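Local coordinates for protein putative laminarinase (PDB 2W39) that probably hydrolyses beta-1,3- and mixed-linkage beta-1,3(4)-glucans such as laminarin and lichenin, as an extracellular fungal glycoside hydrolase of family 16, at residues Thr19-Ala24 / Thr105-Trp110; Ala37-Leu40 / Leu44-Ala47; Asp117-Val122 / Ser126-Thr131; Met189-Ser194 / Asp243-Ile248. One frame throughout, in Å; residues are numbered along the deposited sequence. Where two conformers were deposited one is given.

In the fold
Four contacts tie together a family 16 beta-sandwich. From the N terminus, interaction 1 joins the end of strand 18-20 to the loop after strand 98-105, closing a long excursion of 80 residues. Interaction 2, a short return from helix 36-41 into strand 45-48, falls within that excursion and touches interaction 1 where His20 meets Thr45. Interaction 3 comes next, in the hairpin of strands 115-120 and 129-133, and interaction 4 closes a loop of 48 residues by tying strand 185-191 to the approach to strand 246-253. No two contacts cross. Interaction 4 touches both interaction 1, through Thr105 and Asn245, and interaction 3, through Met189 and Ile118.

Interaction 1 of 4, residues Thr19-Ala24 / Thr105-Trp110; sequences THEAIA and TDEGDW. With BGC (beta-D-glucopyranose), chain B.
Glu21, just beyond strand 18-20, sends its carboxylate across to that of Glu107, and this meeting of acids makes up nearly all of the contact. With CG anti to the carbonyl carbon (chi1 -60°) the Glu21 chain stretches toward the 105-110 loop, while Glu107 comes extended from the opposite direction. The backbones stay well apart, the nearest CA atoms being 11.4 Å from each other, those of Glu21 and Glu107. The two carboxylate planes stand at 78°, and Glu21 OE2 lies 2.6 Å from Glu107 OE2. Two residues on, Ile23 adds a modest apolar border, its CD1 4.4 Å from Glu107 OE2.

The 105-110 loop also carries one wall of the sugar site. Trp110 presents a face of its indole to the glucose of chain B, with sugar O4 3.5 Å from Trp110 CD2 and sugar C5 3.7 Å from Trp110 CD1. Glu107 reaches the same sugar more loosely, CG being 3.9 Å from its O6. This glucose is linked through C1 to the next sugar, consistent with a place in the -2 subsite.

Two arginines of strand 69-76 bind the acids: Arg73 makes salt bridges to Glu21 OE1 and Glu107 OE2, and Arg75 makes one to Glu107 OE1. Arg73 is also hydrogen-bonded to the glucose, so the carboxylates probably serve as a second shell that helps to position a sugar-binding side chain. Oxygens this close suggest that one of the two acids carries a proton and donates it to the other, with the neighbouring arginines likely to offset the remaining negative charge.

Interaction 2 of 4, residues Ala37-Leu40 / Leu44-Ala47; sequences ATAL and LTYA. With NAG (2-acetamido-2-deoxy-beta-D-glucopyranose), chain C.
Ala39 and Thr45 meet where the chain leaves helix 36-41 and enters strand 45-48, the first strand of a hairpin at the end of one sheet of the sandwich. The carbonyl of Ala39 takes two backbone donors in this helix-to-strand turn: Leu44 N at 2.8 Å from Ala39 O, and Thr45 N in a weaker but straighter bond (164°).

The Thr45 side chain fills the angle between helix and strand. Its CB lies 3.9 Å from Ala39 CB. At chi1 -66° the hydroxyl is set beside the backbone N, with OG1 3.5 Å from Ala39 CB, and there it is hydrogen-bonded to His20 of strand 18-20. The other branch, CG2, comes 4.2 Å from Leu40 CD2. Although Leu40 CB points away, the end of its side chain returns, CD2 lying 3.5 Å from Thr45 O. Val72 and Leu15 pack around this buried corner.

Tyr46, next along the strand, turns away from the helix to the glycan carried by Asn43, the N-linked asparagine in the intervening turn. The N-acetylglucosamine, which Arg55 also hydrogen-bonds, packs on one face of its ring. Sugar C5 sits over the ring centre, 3.8 Å from Tyr46 CG.

Interaction 3 of 4, residues Asp117-Val122 / Ser126-Thr131; sequences DIIEGV and SPNAMT. With BGC (beta-D-glucopyranose), chain D; LGC (D-glucono-1,5-lactone), chain E.
Asn128 links its amide to two backbone groups of the facing segment, directly after Pro127, whose O is bridged by a water to Glu120 O. Its chi1 of -171° swings the amide away from the backbone N of Asn128 and across to the other segment, where ND2 donates to Ile118 O at 2.9 Å, the acceptor lying in the amide plane, while OD1 receives Glu120 N at 2.9 Å. The side chain thus bonds to the backbone before and after Ile119, whose CG2 touches OD1. A leucine in its place would probably leave Ile118 O and Glu120 N without these partners, and the kinked strand less firmly held.

Ala129 N then donates to Glu120 O. Met130 follows without a backbone bond across; its CA makes a CH...O contact with Asp117 O, and its CG lies 3.3 Å from Ile118 O. At Thr131 regular antiparallel pairing sets in: Asp117 N reaches Thr131 O at 2.8 Å, almost straight (175°), and Thr131 N returns to Asp117 O at 3.1 Å. A second water joins Thr131 OG1 to Glu120 OE1.

Ile118 and Ile119 both face Ala102, a classic beta bulge. It probably allows both Asp117 and Glu120 to face the sugar site, occupied alternatively by glucose and gluconolactone; Glu120 OE2, hydrogen-bonded to Trp99, is 2.6 Å from the glucose O1. Together with Glu115 they match the bulged ExDxxE signature of the family 16 active-site strand.

Interaction 4 of 4, residues Met189-Ser194 / Asp243-Ile248; sequences MERTNS and DANNII
Arg191 reaches from the last position of strand 185-191 to the carbonyl of Asp243, spanning the two sheets of the beta-sandwich near one end. The guanidinium grips this single oxygen end-on: NH1 donates to Asp243 O at 2.9 Å and NH2 to the same Asp243 O at 3.1 Å. The oxygen lies close to the guanidinium plane, but the two nitrogens use it differently. NH1 is tilted 23° from the carbonyl plane, whereas NH2 stands well above it, and both approach from the same face. The carboxylate takes no part: in the conformer given, Asp243 OD1 stays 6.3 Å from Arg191 NH2.

An extended chain makes the reach possible. CG is anti to the backbone N (chi1 169°) and the straight run continues to NE, bridging backbones whose nearest CA atoms, of Arg191 and Asn245, are 10.8 Å apart. Asn245 crosses the arginine at about a right angle, its CG 3.9 Å from Arg191 NH1. A methionine in place of Arg191 would probably leave Asp243 O without both donors and loosen this tie between the sheets.

Further out, backbone bonds set each partner in place: Arg191 pairs with His83 on the neighbouring strand, Asp243 with Gly113 and Asn245 with Tyr80. Phe242 packs on the arginine. Immediately after Arg191 the chain turns away from its strand through an ST turn, in which Ser194 N donates to Thr192 OG1 at 3.0 Å.

Interaction 1 of 4, residues Thr19-Ala24 / Thr105-Trp110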
loop_
_atom_site.group_PDB
_atom_site.type_symbol
_atom_site.label_atom_id
_atom_site.label_comp_id
_atom_site.label_asym_id
_atom_site.label_seq_id
_atom_site.Cartn_x
_atom_site.Cartn_y
_atom_site.Cartn_z
ATOM N N THR A 19 15.477 -2.191 0.072
ATOM C CA THR A 19 16.248 -0.964 0.053
ATOM C C THR A 19 15.293 0.210 0.256
ATOM O O THR A 19 14.074 0.078 0.113
ATOM C CB THR A 19 17.025 -0.757 -1.248
ATOM O OG1 THR A 19 16.108 -0.566 -2.319
ATOM C CG2 THR A 19 17.922 -1.934 -1.532
ATOM N N HIS A 20 15.848 1.347 0.637
ATOM C CA HIS A 20 15.114 2.604 0.628
ATOM C C HIS A 20 15.375 3.313 -0.692
ATOM O O HIS A 20 16.530 3.484 -1.111
ATOM C CB HIS A 20 15.591 3.498 1.773
ATOM C CG HIS A 20 15.135 3.070 3.134
ATOM N ND1 HIS A 20 15.369 1.815 3.656
ATOM C CD2 HIS A 20 14.500 3.767 4.109
ATOM C CE1 HIS A 20 14.872 1.756 4.883
ATOM N NE2 HIS A 20 14.349 2.929 5.188
ATOM N N GLU A 21 14.313 3.734 -1.362
ATOM C CA GLU A 21 14.434 4.427 -2.636
ATOM C C GLU A 21 14.543 5.923 -2.376
ATOM O O GLU A 21 13.561 6.566 -1.988
ATOM C CB GLU A 21 13.225 4.129 -3.501
ATOM C CG GLU A 21 13.021 2.654 -3.836
ATOM C CD GLU A 21 11.924 2.506 -4.858
ATOM O OE1 GLU A 21 10.755 2.300 -4.466
ATOM O OE2 GLU A 21 12.250 2.617 -6.069
ATOM N N ALA A 22 15.735 6.476 -2.599
ATOM C CA ALA A 22 15.954 7.907 -2.437
ATOM C C ALA A 22 15.756 8.530 -3.809
ATOM O O ALA A 22 16.711 8.814 -4.543
ATOM C CB ALA A 22 17.345 8.160 -1.900
ATOM N N ILE A 23 14.493 8.735 -4.154
ATOM C CA ILE A 23 14.091 9.150 -5.489
ATOM C C ILE A 23 13.188 10.357 -5.394
ATOM O O ILE A 23 12.484 10.540 -4.399
ATOM C CB ILE A 23 13.371 8.003 -6.266
ATOM C CG1 ILE A 23 12.063 7.564 -5.569
ATOM C CG2 ILE A 23 14.315 6.830 -6.474
ATOM C CD1 ILE A 23 11.240 6.568 -6.363
ATOM N N ALA A 24 13.209 11.190 -6.433
ATOM C CA ALA A 24 12.155 12.181 -6.612
ATOM C C ALA A 24 10.830 11.441 -6.670
ATOM O O ALA A 24 10.707 10.416 -7.346
ATOM C CB ALA A 24 12.384 12.979 -7.886
ATOM N N THR A 105 4.793 -3.339 -7.989
ATOM C CA THR A 105 4.912 -2.917 -9.380
ATOM C C THR A 105 6.274 -3.296 -9.936
ATOM O O THR A 105 7.146 -3.784 -9.204
ATOM C CB THR A 105 4.662 -1.388 -9.516
ATOM O OG1 THR A 105 4.414 -1.071 -10.887
ATOM C CG2 THR A 105 5.863 -0.583 -9.023
ATOM N N ASP A 106 6.433 -3.055 -11.235
ATOM C CA ASP A 106 7.725 -3.047 -11.884
ATOM C C ASP A 106 7.958 -1.604 -12.348
ATOM O O ASP A 106 7.373 -1.143 -13.345
ATOM C CB ASP A 106 7.679 -4.044 -13.047
ATOM C CG ASP A 106 8.983 -4.169 -13.777
ATOM O OD1 ASP A 106 9.836 -3.283 -13.646
ATOM O OD2 ASP A 106 9.156 -5.182 -14.513
ATOM N N GLU A 107 8.756 -0.872 -11.584
ATOM C CA GLU A 107 8.989 0.537 -11.870
ATOM C C GLU A 107 9.661 0.707 -13.222
ATOM O O GLU A 107 9.421 1.692 -13.926
ATOM C CB GLU A 107 9.846 1.185 -10.783
ATOM C CG GLU A 107 9.170 1.315 -9.422
ATOM C CD GLU A 107 10.195 1.445 -8.333
ATOM O OE1 GLU A 107 10.944 0.476 -8.118
ATOM O OE2 GLU A 107 10.285 2.521 -7.705
ATOM N N GLY A 108 10.491 -0.266 -13.585
ATOM C CA GLY A 108 11.328 -0.165 -14.777
ATOM C C GLY A 108 10.608 -0.166 -16.106
ATOM O O GLY A 108 11.196 0.255 -17.107
ATOM N N ASP A 109 9.365 -0.648 -16.135
ATOM C CA ASP A 109 8.577 -0.660 -17.371
ATOM C C ASP A 109 7.125 -0.213 -17.167
ATOM O O ASP A 109 6.257 -0.543 -17.968
ATOM C CB ASP A 109 8.645 -2.025 -18.058
ATOM C CG ASP A 109 8.061 -3.140 -17.235
ATOM O OD1 ASP A 109 7.517 -2.917 -16.118
ATOM O OD2 ASP A 109 8.137 -4.283 -17.748
ATOM N N TRP A 110 6.887 0.580 -16.126
ATOM C CA TRP A 110 5.531 0.991 -15.757
ATOM C C TRP A 110 4.854 1.710 -16.933
ATOM O O TRP A 110 5.477 2.549 -17.579
ATOM C CB TRP A 110 5.593 1.898 -14.518
ATOM C CG TRP A 110 4.240 2.158 -13.921
ATOM C CD1 TRP A 110 3.656 1.478 -12.886
ATOM C CD2 TRP A 110 3.291 3.158 -14.325
ATOM N NE1 TRP A 110 2.403 1.980 -12.630
ATOM C CE2 TRP A 110 2.150 3.013 -13.493
ATOM C CE3 TRP A 110 3.283 4.151 -15.313
ATOM C CZ2 TRP A 110 1.029 3.839 -13.607
ATOM C CZ3 TRP A 110 2.164 4.973 -15.419
ATOM C CH2 TRP A 110 1.046 4.796 -14.583
HETATM C C2 BGC B . 3.221 6.940 -11.009
HETATM C C3 BGC B . 4.022 6.534 -12.242
HETATM C C4 BGC B . 5.225 5.663 -11.889
HETATM C C5 BGC B . 4.795 4.487 -11.006
HETATM C C6 BGC B . 5.980 3.669 -10.490
HETATM C C1 BGC B . 2.861 5.704 -10.194
HETATM O O2 BGC B . 2.022 7.602 -11.433
HETATM O O3 BGC B . 4.477 7.707 -12.928
HETATM O O4 BGC B . 5.823 5.177 -13.102
HETATM O O5 BGC B . 4.069 4.995 -9.881
HETATM O O6 BGC B . 6.732 4.396 -9.501
#

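Interaction 2 of 4, residues Ala37-Leu40 / Leu44-Ala47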
loop_
_atom_site.group_PDB
_atom_site.type_symbol
_atom_site.label_atom_id
_atom_site.label_comp_id
_atom_site.label_asym_id
_atom_site.label_seq_id
_atom_site.Cartn_x
_atom_site.Cartn_y
_atom_site.Cartn_z
ATOM N N ALA A 37 20.501 4.741 5.152
ATOM C CA ALA A 37 21.386 5.261 6.195
ATOM C C ALA A 37 20.762 6.513 6.812
ATOM O O ALA A 37 20.750 6.689 8.033
ATOM C CB ALA A 37 22.773 5.576 5.626
ATOM N N THR A 38 20.221 7.385 5.969
ATOM C CA THR A 38 19.629 8.628 6.450
ATOM C C THR A 38 18.377 8.345 7.275
ATOM O O THR A 38 18.188 8.929 8.348
ATOM C CB THR A 38 19.328 9.558 5.278
ATOM O OG1 THR A 38 20.541 9.807 4.555
ATOM C CG2 THR A 38 18.767 10.887 5.753
ATOM N N ALA A 39 17.546 7.426 6.790
ATOM C CA ALA A 39 16.333 7.049 7.530
ATOM C C ALA A 39 16.653 6.516 8.918
ATOM O O ALA A 39 15.992 6.871 9.896
ATOM C CB ALA A 39 15.537 6.017 6.754
ATOM N N LEU A 40 17.665 5.653 8.999
ATOM C CA LEU A 40 18.045 5.095 10.287
ATOM C C LEU A 40 18.597 6.166 11.225
ATOM O O LEU A 40 18.226 6.220 12.397
ATOM C CB LEU A 40 19.030 3.944 10.102
ATOM C CG LEU A 40 18.422 2.679 9.483
ATOM C CD1 LEU A 40 19.523 1.714 9.069
ATOM C CD2 LEU A 40 17.441 1.987 10.436
ATOM N N LEU A 44 13.576 7.630 11.099
ATOM C CA LEU A 44 12.397 7.525 10.245
ATOM C C LEU A 44 12.083 6.077 9.905
ATOM O O LEU A 44 10.950 5.734 9.555
ATOM C CB LEU A 44 12.586 8.342 8.977
ATOM C CG LEU A 44 12.864 9.823 9.251
ATOM C CD1 LEU A 44 13.078 10.547 7.958
ATOM C CD2 LEU A 44 11.744 10.481 10.067
ATOM N N THR A 45 13.102 5.229 9.985
ATOM C CA THR A 45 12.920 3.784 9.920
ATOM C C THR A 45 13.486 3.229 11.206
ATOM O O THR A 45 14.608 3.591 11.605
ATOM C CB THR A 45 13.655 3.194 8.720
ATOM O OG1 THR A 45 13.014 3.693 7.545
ATOM C CG2 THR A 45 13.630 1.654 8.700
ATOM N N TYR A 46 12.724 2.351 11.848
ATOM C CA TYR A 46 13.118 1.714 13.093
ATOM C C TYR A 46 12.747 0.255 12.906
ATOM O O TYR A 46 11.593 -0.052 12.641
ATOM C CB TYR A 46 12.348 2.359 14.249
ATOM C CG TYR A 46 12.576 1.725 15.593
ATOM C CD1 TYR A 46 13.703 2.044 16.342
ATOM C CD2 TYR A 46 11.659 0.826 16.128
ATOM C CE1 TYR A 46 13.926 1.474 17.586
ATOM C CE2 TYR A 46 11.871 0.249 17.379
ATOM C CZ TYR A 46 13.009 0.583 18.095
ATOM O OH TYR A 46 13.252 0.029 19.334
ATOM N N ALA A 47 13.720 -0.657 13.017
ATOM C CA ALA A 47 13.503 -2.066 12.603
ATOM C C ALA A 47 14.203 -2.990 13.574
ATOM O O ALA A 47 15.404 -3.294 13.408
ATOM C CB ALA A 47 13.987 -2.309 11.166
HETATM C C1 NAG C . 12.995 5.807 17.419
HETATM C C2 NAG C . 13.151 6.237 18.891
HETATM C C3 NAG C . 12.438 5.275 19.849
HETATM C C4 NAG C . 11.045 4.896 19.365
HETATM C C5 NAG C . 11.124 4.414 17.916
HETATM C C6 NAG C . 9.760 3.961 17.391
HETATM C C7 NAG C . 15.218 7.268 19.816
HETATM C C8 NAG C . 16.655 6.989 20.148
HETATM N N2 NAG C . 14.565 6.261 19.235
HETATM O O3 NAG C . 12.343 5.834 21.145
HETATM O O4 NAG C . 10.523 3.876 20.188
HETATM O O5 NAG C . 11.639 5.481 17.133
HETATM O O6 NAG C . 8.840 5.033 17.360
HETATM O O7 NAG C . 14.724 8.365 20.084
#

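Interaction 3 of 4, residues Asp117-Val122 / Ser126-Thr131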
loop_
_atom_site.group_PDB
_atom_site.type_symbol
_atom_site.label_atom_id
_atom_site.label_comp_id
_atom_site.label_asym_id
_atom_site.label_seq_id
_atom_site.Cartn_x
_atom_site.Cartn_y
_atom_site.Cartn_z
ATOM N N ASP A 117 -2.212 -2.158 -6.164
ATOM C CA ASP A 117 -2.239 -1.400 -4.914
ATOM C C ASP A 117 -3.069 -2.178 -3.927
ATOM O O ASP A 117 -4.237 -2.460 -4.183
ATOM C CB ASP A 117 -2.825 -0.008 -5.146
ATOM C CG ASP A 117 -2.116 0.724 -6.269
ATOM O OD1 ASP A 117 -0.859 0.765 -6.255
ATOM O OD2 ASP A 117 -2.782 1.209 -7.181
ATOM N N ILE A 118 -2.443 -2.555 -2.810
ATOM C CA ILE A 118 -3.057 -3.420 -1.810
ATOM C C ILE A 118 -3.660 -2.591 -0.671
ATOM O O ILE A 118 -4.813 -2.808 -0.287
ATOM C CB ILE A 118 -2.014 -4.438 -1.280
ATOM C CG1 ILE A 118 -1.462 -5.272 -2.446
ATOM C CG2 ILE A 118 -2.640 -5.303 -0.199
ATOM C CD1 ILE A 118 -0.213 -6.101 -2.097
ATOM N N ILE A 119 -2.870 -1.655 -0.145
ATOM C CA ILE A 119 -3.324 -0.663 0.817
ATOM C C ILE A 119 -3.057 0.690 0.203
ATOM O O ILE A 119 -1.938 0.980 -0.196
ATOM C CB ILE A 119 -2.571 -0.758 2.155
ATOM C CG1 ILE A 119 -2.577 -2.204 2.690
ATOM C CG2 ILE A 119 -3.182 0.237 3.152
ATOM C CD1 ILE A 119 -1.746 -2.411 3.959
ATOM N N GLU A 120 -4.077 1.540 0.120
ATOM C CA GLU A 120 -3.863 2.883 -0.424
ATOM C C GLU A 120 -5.030 3.792 -0.124
ATOM O O GLU A 120 -6.192 3.393 -0.239
ATOM C CB GLU A 120 -3.709 2.837 -1.956
ATOM C CG GLU A 120 -3.126 4.141 -2.502
ATOM C CD GLU A 120 -3.034 4.216 -4.012
ATOM O OE1 GLU A 120 -3.603 3.352 -4.713
ATOM O OE2 GLU A 120 -2.386 5.175 -4.492
ATOM N N GLY A 121 -4.723 5.038 0.221
ATOM C CA GLY A 121 -5.738 6.079 0.307
ATOM C C GLY A 121 -5.065 7.407 0.560
ATOM O O GLY A 121 -3.835 7.509 0.523
ATOM N N VAL A 122 -5.891 8.428 0.791
ATOM C CA VAL A 122 -5.390 9.771 1.004
ATOM C C VAL A 122 -6.184 10.487 2.078
ATOM O O VAL A 122 -7.394 10.271 2.221
ATOM C CB VAL A 122 -5.445 10.631 -0.302
ATOM C CG1 VAL A 122 -4.573 10.026 -1.378
ATOM C CG2 VAL A 122 -6.870 10.815 -0.801
ATOM N N SER A 126 -11.280 6.868 4.545
ATOM C CA SER A 126 -11.725 5.476 4.434
ATOM C C SER A 126 -12.809 5.378 3.360
ATOM O O SER A 126 -13.458 6.381 3.044
ATOM C CB SER A 126 -12.290 4.978 5.771
ATOM O OG SER A 126 -11.265 4.758 6.721
ATOM N N PRO A 127 -13.021 4.183 2.796
ATOM C CA PRO A 127 -12.313 2.921 2.976
ATOM C C PRO A 127 -11.059 2.785 2.117
ATOM O O PRO A 127 -10.745 3.624 1.269
ATOM C CB PRO A 127 -13.352 1.901 2.527
ATOM C CG PRO A 127 -14.038 2.590 1.397
ATOM C CD PRO A 127 -14.124 4.038 1.820
ATOM N N ASN A 128 -10.352 1.687 2.349
ATOM C CA ASN A 128 -9.203 1.314 1.545
ATOM C C ASN A 128 -9.620 1.086 0.095
ATOM O O ASN A 128 -10.723 0.615 -0.175
ATOM C CB ASN A 128 -8.608 0.014 2.083
ATOM C CG ASN A 128 -7.293 -0.320 1.427
ATOM O OD1 ASN A 128 -6.385 0.498 1.437
ATOM N ND2 ASN A 128 -7.194 -1.504 0.827
ATOM N N ALA A 129 -8.701 1.402 -0.805
ATOM C CA ALA A 129 -8.864 1.111 -2.231
ATOM C C ALA A 129 -7.805 0.094 -2.653
ATOM O O ALA A 129 -6.630 0.245 -2.305
ATOM C CB ALA A 129 -8.734 2.385 -3.059
ATOM N N MET A 130 -8.225 -0.893 -3.445
ATOM C CA MET A 130 -7.360 -1.919 -4.019
ATOM C C MET A 130 -7.543 -1.806 -5.528
ATOM O O MET A 130 -8.673 -1.828 -6.018
ATOM C CB MET A 130 -7.776 -3.289 -3.502
ATOM C CG MET A 130 -7.543 -3.386 -1.978
ATOM S SD MET A 130 -8.822 -4.268 -1.051
ATOM C CE MET A 130 -10.220 -3.144 -1.287
ATOM N N THR A 131 -6.441 -1.648 -6.264
ATOM C CA THR A 131 -6.514 -1.164 -7.645
ATOM C C THR A 131 -5.431 -1.809 -8.482
ATOM O O THR A 131 -4.289 -1.959 -8.029
ATOM C CB THR A 131 -6.309 0.366 -7.656
ATOM O OG1 THR A 131 -7.205 0.981 -6.725
ATOM C CG2 THR A 131 -6.554 0.958 -9.019
HETATM C C2 BGC D . -0.159 5.217 -8.536
HETATM C C3 BGC D . 1.346 5.088 -8.285
HETATM C C4 BGC D . 1.616 5.365 -6.816
HETATM C C5 BGC D . 0.998 4.216 -6.034
HETATM C C6 BGC D . 1.294 4.330 -4.544
HETATM C C1 BGC D . -1.064 4.648 -7.423
HETATM O O1 BGC D . -2.043 5.638 -7.058
HETATM O O2 BGC D . -0.491 4.589 -9.785
HETATM O O3 BGC D . 2.088 5.985 -9.132
HETATM O O4 BGC D . 3.015 5.452 -6.554
HETATM O O5 BGC D . -0.427 4.178 -6.216
HETATM O O6 BGC D . 0.373 5.245 -3.939
HETATM C C1 LGC E . -0.779 4.442 -7.852
HETATM C C2 LGC E . 0.150 5.084 -8.839
HETATM O O5 LGC E . -0.337 3.946 -6.550
HETATM O O1 LGC E . -1.963 4.334 -8.127
HETATM O O2 LGC E . 0.051 4.433 -10.121
HETATM C C3 LGC E . 1.590 5.086 -8.313
HETATM O O3 LGC E . 2.364 6.079 -9.008
HETATM C C4 LGC E . 1.598 5.354 -6.808
HETATM O O4 LGC E . 2.915 5.625 -6.338
HETATM C C5 LGC E . 1.025 4.114 -6.132
HETATM C C6 LGC E . 1.045 4.133 -4.606
HETATM O O6 LGC E . 0.392 5.289 -4.062
HETATM O O HOH W 1 -8.681 4.753 -0.341
HETATM O O HOH W 2 -5.677 1.502 -4.584
#

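Interaction 4 of 4, residues Met189-Ser194 / Asp243-Ile248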
loop_
_atom_site.group_PDB
_atom_site.type_symbol
_atom_site.label_atom_id
_atom_site.label_comp_id
_atom_site.label_asym_id
_atom_site.label_seq_id
_atom_site.Cartn_x
_atom_site.Cartn_y
_atom_site.Cartn_z
ATOM N N MET A 189 -2.623 -10.682 -0.403
ATOM C CA MET A 189 -2.835 -10.569 -1.844
ATOM C C MET A 189 -2.317 -11.841 -2.483
ATOM O O MET A 189 -1.159 -12.207 -2.255
ATOM C CB MET A 189 -2.118 -9.320 -2.377
ATOM C CG MET A 189 -2.370 -8.959 -3.842
ATOM S SD MET A 189 -1.572 -10.059 -5.042
ATOM C CE MET A 189 0.154 -9.752 -4.699
ATOM N N GLU A 190 -3.182 -12.524 -3.239
ATOM C CA GLU A 190 -2.802 -13.670 -4.050
ATOM C C GLU A 190 -2.824 -13.273 -5.514
ATOM O O GLU A 190 -3.833 -12.776 -6.019
ATOM C CB GLU A 190 -3.753 -14.853 -3.810
ATOM C CG GLU A 190 -3.431 -16.059 -4.702
ATOM C CD GLU A 190 -4.376 -17.227 -4.545
ATOM O OE1 GLU A 190 -5.453 -17.049 -3.951
ATOM O OE2 GLU A 190 -4.036 -18.326 -5.054
ATOM N N ARG A 191 -1.703 -13.514 -6.196
ATOM C CA ARG A 191 -1.601 -13.274 -7.630
ATOM C C ARG A 191 -1.256 -14.593 -8.313
ATOM O O ARG A 191 -0.276 -15.258 -7.976
ATOM C CB ARG A 191 -0.501 -12.256 -7.929
ATOM C CG ARG A 191 -0.176 -12.174 -9.411
ATOM C CD ARG A 191 0.814 -11.074 -9.749
ATOM N NE ARG A 191 1.477 -11.403 -11.006
ATOM C CZ ARG A 191 2.665 -10.925 -11.361
ATOM N NH1 ARG A 191 3.254 -9.989 -10.629
ATOM N NH2 ARG A 191 3.242 -11.374 -12.465
ATOM N N THR A 192 -2.072 -14.949 -9.296
ATOM C CA THR A 192 -1.814 -16.074 -10.176
ATOM C C THR A 192 -1.928 -15.596 -11.619
ATOM O O THR A 192 -2.180 -14.418 -11.875
ATOM C CB THR A 192 -2.802 -17.232 -9.947
ATOM O OG1 THR A 192 -4.079 -16.883 -10.490
ATOM C CG2 THR A 192 -2.918 -17.595 -8.466
ATOM N N ASN A 193 -1.749 -16.511 -12.572
ATOM C CA ASN A 193 -1.963 -16.158 -13.973
ATOM C C ASN A 193 -3.397 -15.767 -14.241
ATOM O O ASN A 193 -3.669 -15.047 -15.215
ATOM C CB ASN A 193 -1.646 -17.327 -14.899
ATOM C CG ASN A 193 -1.702 -16.933 -16.375
ATOM O OD1 ASN A 193 -2.589 -17.373 -17.165
ATOM N ND2 ASN A 193 -0.761 -16.091 -16.763
ATOM N N SER A 194 -4.307 -16.297 -13.428
ATOM C CA SER A 194 -5.733 -16.194 -13.661
ATOM C C SER A 194 -6.454 -15.077 -12.928
ATOM O O SER A 194 -7.562 -14.736 -13.300
ATOM C CB SER A 194 -6.414 -17.512 -13.282
ATOM O OG SER A 194 -6.041 -18.592 -14.128
ATOM N N ASP A 243 4.436 -8.480 -14.815
ATOM C CA ASP A 243 5.619 -9.310 -14.865
ATOM C C ASP A 243 6.179 -9.357 -13.431
ATOM O O ASP A 243 5.408 -9.215 -12.466
ATOM C CB ASP A 243 6.591 -8.806 -15.947
ATOM C CG ASP A 243 6.965 -7.345 -15.801
ATOM O OD1 ASP A 243 6.948 -6.806 -14.677
ATOM O OD2 ASP A 243 7.295 -6.756 -16.854
ATOM N N ALA A 244 7.472 -9.576 -13.253
ATOM C CA ALA A 244 8.020 -9.737 -11.918
ATOM C C ALA A 244 8.008 -8.383 -11.208
ATOM O O ALA A 244 8.589 -7.415 -11.704
ATOM C CB ALA A 244 9.435 -10.312 -11.987
ATOM N N ASN A 245 7.317 -8.310 -10.071
ATOM C CA ASN A 245 7.107 -7.048 -9.363
ATOM C C ASN A 245 7.816 -7.063 -8.010
ATOM O O ASN A 245 7.872 -8.091 -7.339
ATOM C CB ASN A 245 5.607 -6.837 -9.084
ATOM C CG ASN A 245 4.784 -6.374 -10.280
ATOM O OD1 ASN A 245 5.229 -6.331 -11.440
ATOM N ND2 ASN A 245 3.553 -6.016 -9.986
ATOM N N ASN A 246 8.296 -5.894 -7.604
ATOM C CA ASN A 246 8.761 -5.665 -6.234
ATOM C C ASN A 246 7.579 -5.273 -5.353
ATOM O O ASN A 246 6.581 -4.726 -5.841
ATOM C CB ASN A 246 9.763 -4.499 -6.171
ATOM C CG ASN A 246 10.917 -4.644 -7.145
ATOM O OD1 ASN A 246 10.777 -4.321 -8.326
ATOM N ND2 ASN A 246 12.058 -5.123 -6.651
ATOM N N ILE A 247 7.751 -5.520 -4.056
ATOM C CA ILE A 247 6.837 -4.996 -3.039
ATOM C C ILE A 247 7.368 -3.644 -2.558
ATOM O O ILE A 247 8.573 -3.506 -2.271
ATOM C CB ILE A 247 6.734 -5.982 -1.848
ATOM C CG1 ILE A 247 6.047 -7.271 -2.299
ATOM C CG2 ILE A 247 6.017 -5.341 -0.645
ATOM C CD1 ILE A 247 6.175 -8.451 -1.330
ATOM N N ILE A 248 6.484 -2.649 -2.519
ATOM C CA ILE A 248 6.823 -1.289 -2.093
ATOM C C ILE A 248 5.902 -0.876 -0.954
ATOM O O ILE A 248 4.691 -1.117 -1.001
ATOM C CB ILE A 248 6.745 -0.284 -3.277
ATOM C CG1 ILE A 248 7.692 -0.735 -4.400
ATOM C CG2 ILE A 248 7.086 1.152 -2.805
ATOM C CD1 ILE A 248 7.622 0.123 -5.651
#